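Local coordinates for surface presentation of antigens protein SpaS (Shigella flexneri, PDB 2VT1) that serves as a type III secretion exporter component, here its cytoplasmic domain, required for secretion of the three Ipa proteins and for invasion, at residues P42-L53 with H67-L78. Residues are numbered along the deposited sequence; the frame is centred on the assembly and turned at random.
Sequences PTVRDVKLARKL and HLDEVLRLIVWL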
# COMPACT_ATOMS: atom_id res chain seq x y z
N PRO B 42 0.65 -6.29 7.29
CA PRO B 42 -0.06 -7.21 6.39
C PRO B 42 0.16 -6.90 4.92
O PRO B 42 0.15 -5.73 4.53
CB PRO B 42 -1.54 -6.98 6.74
CG PRO B 42 -1.54 -6.35 8.06
CD PRO B 42 -0.26 -5.57 8.18
N THR B 43 0.37 -7.93 4.12
CA THR B 43 0.50 -7.76 2.71
C THR B 43 -0.61 -8.54 2.05
O THR B 43 -0.72 -9.75 2.24
CB THR B 43 1.88 -8.22 2.17
OG1 THR B 43 2.12 -9.60 2.50
CG2 THR B 43 2.99 -7.36 2.72
N VAL B 44 -1.41 -7.85 1.27
CA VAL B 44 -2.61 -8.42 0.73
C VAL B 44 -2.53 -8.40 -0.78
O VAL B 44 -2.27 -7.36 -1.38
CB VAL B 44 -3.84 -7.60 1.15
CG1 VAL B 44 -5.10 -8.21 0.57
CG2 VAL B 44 -3.93 -7.50 2.68
N ARG B 45 -2.77 -9.54 -1.41
CA ARG B 45 -2.72 -9.63 -2.85
C ARG B 45 -4.10 -9.30 -3.46
O ARG B 45 -5.11 -9.89 -3.10
CB ARG B 45 -2.25 -11.02 -3.27
CG ARG B 45 -2.06 -11.21 -4.76
CD ARG B 45 -1.25 -12.47 -5.04
NE ARG B 45 -0.76 -12.51 -6.41
N ASP B 46 -4.10 -8.31 -4.35
CA ASP B 46 -5.27 -7.96 -5.14
C ASP B 46 -4.77 -7.36 -6.45
O ASP B 46 -4.45 -6.19 -6.55
CB ASP B 46 -6.16 -6.97 -4.38
CG ASP B 46 -7.44 -6.65 -5.11
OD1 ASP B 46 -7.53 -6.85 -6.34
OD2 ASP B 46 -8.37 -6.16 -4.44
N VAL B 47 -4.70 -8.22 -7.45
CA VAL B 47 -3.95 -7.92 -8.65
C VAL B 47 -4.58 -6.80 -9.46
O VAL B 47 -3.87 -5.99 -10.04
CB VAL B 47 -3.85 -9.17 -9.52
CG1 VAL B 47 -3.13 -8.83 -10.79
CG2 VAL B 47 -3.12 -10.26 -8.77
N LYS B 48 -5.90 -6.74 -9.50
CA LYS B 48 -6.57 -5.73 -10.29
C LYS B 48 -6.50 -4.37 -9.61
O LYS B 48 -6.35 -3.36 -10.28
CB LYS B 48 -8.02 -6.12 -10.56
CG LYS B 48 -8.21 -7.02 -11.81
N LEU B 49 -6.58 -4.35 -8.29
CA LEU B 49 -6.50 -3.08 -7.56
C LEU B 49 -5.08 -2.51 -7.59
O LEU B 49 -4.89 -1.33 -7.78
CB LEU B 49 -6.96 -3.24 -6.12
CG LEU B 49 -6.92 -1.98 -5.26
CD1 LEU B 49 -7.82 -0.91 -5.84
CD2 LEU B 49 -7.30 -2.30 -3.80
N ALA B 50 -4.09 -3.37 -7.39
CA ALA B 50 -2.70 -2.96 -7.46
C ALA B 50 -2.41 -2.23 -8.78
O ALA B 50 -1.86 -1.12 -8.79
CB ALA B 50 -1.81 -4.17 -7.30
N ARG B 51 -2.80 -2.84 -9.90
CA ARG B 51 -2.66 -2.26 -11.23
C ARG B 51 -3.37 -0.92 -11.41
O ARG B 51 -2.82 0.03 -11.96
CB ARG B 51 -3.25 -3.21 -12.26
CG ARG B 51 -2.30 -4.22 -12.90
CD ARG B 51 -2.89 -4.71 -14.24
NE ARG B 51 -2.53 -6.09 -14.58
CZ ARG B 51 -3.33 -7.15 -14.40
NH1 ARG B 51 -2.92 -8.37 -14.75
NH2 ARG B 51 -4.55 -7.00 -13.88
N LYS B 52 -4.63 -0.90 -11.00
CA LYS B 52 -5.47 0.27 -11.04
C LYS B 52 -4.78 1.47 -10.39
O LYS B 52 -4.67 2.54 -10.99
CB LYS B 52 -6.73 -0.06 -10.26
CG LYS B 52 -8.01 0.48 -10.76
CD LYS B 52 -9.09 -0.58 -10.48
CE LYS B 52 -10.46 0.01 -10.26
NZ LYS B 52 -11.51 -1.05 -10.33
N LEU B 53 -4.36 1.28 -9.15
CA LEU B 53 -3.80 2.37 -8.36
C LEU B 53 -2.49 2.81 -8.97
O LEU B 53 -2.19 4.00 -9.04
CB LEU B 53 -3.62 1.95 -6.90
CG LEU B 53 -4.89 1.56 -6.14
CD1 LEU B 53 -4.57 1.04 -4.73
CD2 LEU B 53 -5.87 2.75 -6.07
N HIS B 67 -12.13 4.99 -6.41
CA HIS B 67 -11.51 3.72 -5.98
C HIS B 67 -11.51 3.57 -4.47
O HIS B 67 -11.04 2.57 -3.94
CB HIS B 67 -10.07 3.62 -6.49
CG HIS B 67 -9.93 3.91 -7.95
ND1 HIS B 67 -9.12 4.93 -8.42
CD2 HIS B 67 -10.50 3.34 -9.03
CE1 HIS B 67 -9.20 4.96 -9.74
NE2 HIS B 67 -10.02 4.01 -10.14
N LEU B 68 -12.07 4.56 -3.80
CA LEU B 68 -12.10 4.61 -2.35
C LEU B 68 -12.65 3.34 -1.66
O LEU B 68 -12.01 2.78 -0.77
CB LEU B 68 -12.94 5.82 -1.97
CG LEU B 68 -12.80 6.42 -0.59
CD1 LEU B 68 -13.75 7.61 -0.48
CD2 LEU B 68 -13.08 5.39 0.50
N ASP B 69 -13.84 2.92 -2.06
CA ASP B 69 -14.50 1.75 -1.45
C ASP B 69 -13.78 0.43 -1.74
O ASP B 69 -13.77 -0.47 -0.93
CB ASP B 69 -15.94 1.64 -1.97
CG ASP B 69 -16.97 2.20 -1.00
OD1 ASP B 69 -17.73 3.10 -1.40
OD2 ASP B 69 -17.03 1.73 0.17
N GLU B 70 -13.22 0.31 -2.93
CA GLU B 70 -12.47 -0.90 -3.29
C GLU B 70 -11.24 -1.05 -2.40
O GLU B 70 -10.81 -2.17 -2.11
CB GLU B 70 -12.05 -0.85 -4.76
CG GLU B 70 -11.39 -2.13 -5.26
CD GLU B 70 -11.14 -2.14 -6.76
OE1 GLU B 70 -11.51 -1.16 -7.44
OE2 GLU B 70 -10.59 -3.15 -7.26
N VAL B 71 -10.67 0.08 -1.97
CA VAL B 71 -9.50 0.06 -1.10
C VAL B 71 -9.94 -0.13 0.34
O VAL B 71 -9.37 -0.91 1.08
CB VAL B 71 -8.66 1.34 -1.23
CG1 VAL B 71 -7.56 1.36 -0.19
CG2 VAL B 71 -8.04 1.43 -2.63
N LEU B 72 -10.99 0.58 0.72
CA LEU B 72 -11.50 0.55 2.07
C LEU B 72 -12.01 -0.85 2.46
O LEU B 72 -11.95 -1.24 3.62
CB LEU B 72 -12.61 1.59 2.20
CG LEU B 72 -13.05 1.91 3.62
CD1 LEU B 72 -11.85 2.23 4.50
CD2 LEU B 72 -14.01 3.10 3.56
N ARG B 73 -12.51 -1.62 1.50
CA ARG B 73 -12.93 -2.98 1.79
C ARG B 73 -11.81 -3.86 2.40
O ARG B 73 -12.08 -4.71 3.25
CB ARG B 73 -13.53 -3.63 0.53
CG ARG B 73 -12.61 -4.58 -0.19
CD ARG B 73 -13.17 -4.91 -1.56
NE ARG B 73 -12.49 -6.05 -2.17
CZ ARG B 73 -11.33 -5.97 -2.82
NH1 ARG B 73 -10.71 -4.81 -2.97
NH2 ARG B 73 -10.81 -7.07 -3.33
N LEU B 74 -10.56 -3.63 1.99
CA LEU B 74 -9.43 -4.37 2.56
C LEU B 74 -9.18 -4.00 4.01
O LEU B 74 -8.95 -4.86 4.84
CB LEU B 74 -8.15 -4.14 1.74
CG LEU B 74 -8.24 -4.50 0.26
CD1 LEU B 74 -6.90 -4.21 -0.42
CD2 LEU B 74 -8.63 -5.96 0.08
N ILE B 75 -9.23 -2.71 4.31
CA ILE B 75 -9.01 -2.24 5.68
C ILE B 75 -10.11 -2.79 6.59
O ILE B 75 -9.88 -3.18 7.73
CB ILE B 75 -8.97 -0.68 5.71
CG1 ILE B 75 -7.77 -0.17 4.89
CG2 ILE B 75 -8.92 -0.16 7.14
CD1 ILE B 75 -7.89 1.28 4.44
N VAL B 76 -11.33 -2.83 6.07
CA VAL B 76 -12.46 -3.31 6.85
C VAL B 76 -12.36 -4.80 7.16
O VAL B 76 -12.70 -5.22 8.27
CB VAL B 76 -13.79 -3.01 6.13
CG1 VAL B 76 -14.91 -3.90 6.69
CG2 VAL B 76 -14.13 -1.52 6.26
N TRP B 77 -11.88 -5.60 6.21
CA TRP B 77 -11.65 -7.02 6.47
C TRP B 77 -10.57 -7.24 7.52
O TRP B 77 -10.73 -8.06 8.43
CB TRP B 77 -11.26 -7.75 5.20
CG TRP B 77 -10.85 -9.18 5.40
CD1 TRP B 77 -9.64 -9.73 5.09
CD2 TRP B 77 -11.65 -10.25 5.94
NE1 TRP B 77 -9.63 -11.07 5.41
CE2 TRP B 77 -10.85 -11.42 5.92
CE3 TRP B 77 -12.96 -10.34 6.43
CZ2 TRP B 77 -11.32 -12.66 6.38
CZ3 TRP B 77 -13.41 -11.57 6.89
CH2 TRP B 77 -12.59 -12.71 6.86
N LEU B 78 -9.46 -6.51 7.38
CA LEU B 78 -8.36 -6.63 8.32
C LEU B 78 -8.80 -6.23 9.73
O LEU B 78 -8.27 -6.72 10.71
CB LEU B 78 -7.17 -5.77 7.88
CG LEU B 78 -6.44 -6.26 6.64
CD1 LEU B 78 -5.25 -5.36 6.32
CD2 LEU B 78 -6.00 -7.69 6.84
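Asp-46 turns its carboxylate away from its own amide nitrogen (chi1 -176°) to meet Arg-73, whose chain runs extended from CG to NE and presents the guanidinium end-on. NH1 and NH2 both close on the single oxygen OD2 of Asp-46, at 3.1 and 2.8 Å, in a salt bridge. The two flat groups stand nearly perpendicular (82°): OD2 lies in the guanidinium plane, NH1 meets it nearly along its C-O axis, and NH2 comes from above the carboxylate plane. Arg-73 NH1 also donates to the carbonyl O of Glu-70 (2.8 Å), which fixes the rotation of the group. Asp-46 is the N-cap of helix 47-56, its OD1 accepting a weak bond from Leu-49 N, while OD2 serves the partner helix. A second salt bridge runs from Lys-52 NZ to the syn lone pair of Glu-70 OE1 (2.9 Å), and CE of the same lysine rests obliquely against the His-67 ring, 3.6 Å from CD2. On the inner side of the two ion pairs Leu-49 fits as a knob among Glu-70, Val-71, Arg-73 and Leu-74: its CD1 lies 3.7 Å from Glu-70 CD, and its CD2 meets Leu-74 CD1 tip to tip at 3.9 Å. Val-44 and Pro-42 carry the apolar seam on to Leu-74 and Leu-78. The short helical segments cross at -131°, their axes 11.2 Å apart at closest approach. Helix 68-80 thus packs on helix 47-56 and strand 43-45, its Val-71 also touching Ile-8 of strand 4-9; strand 43-45 pairs in parallel with a strand of another protein chain.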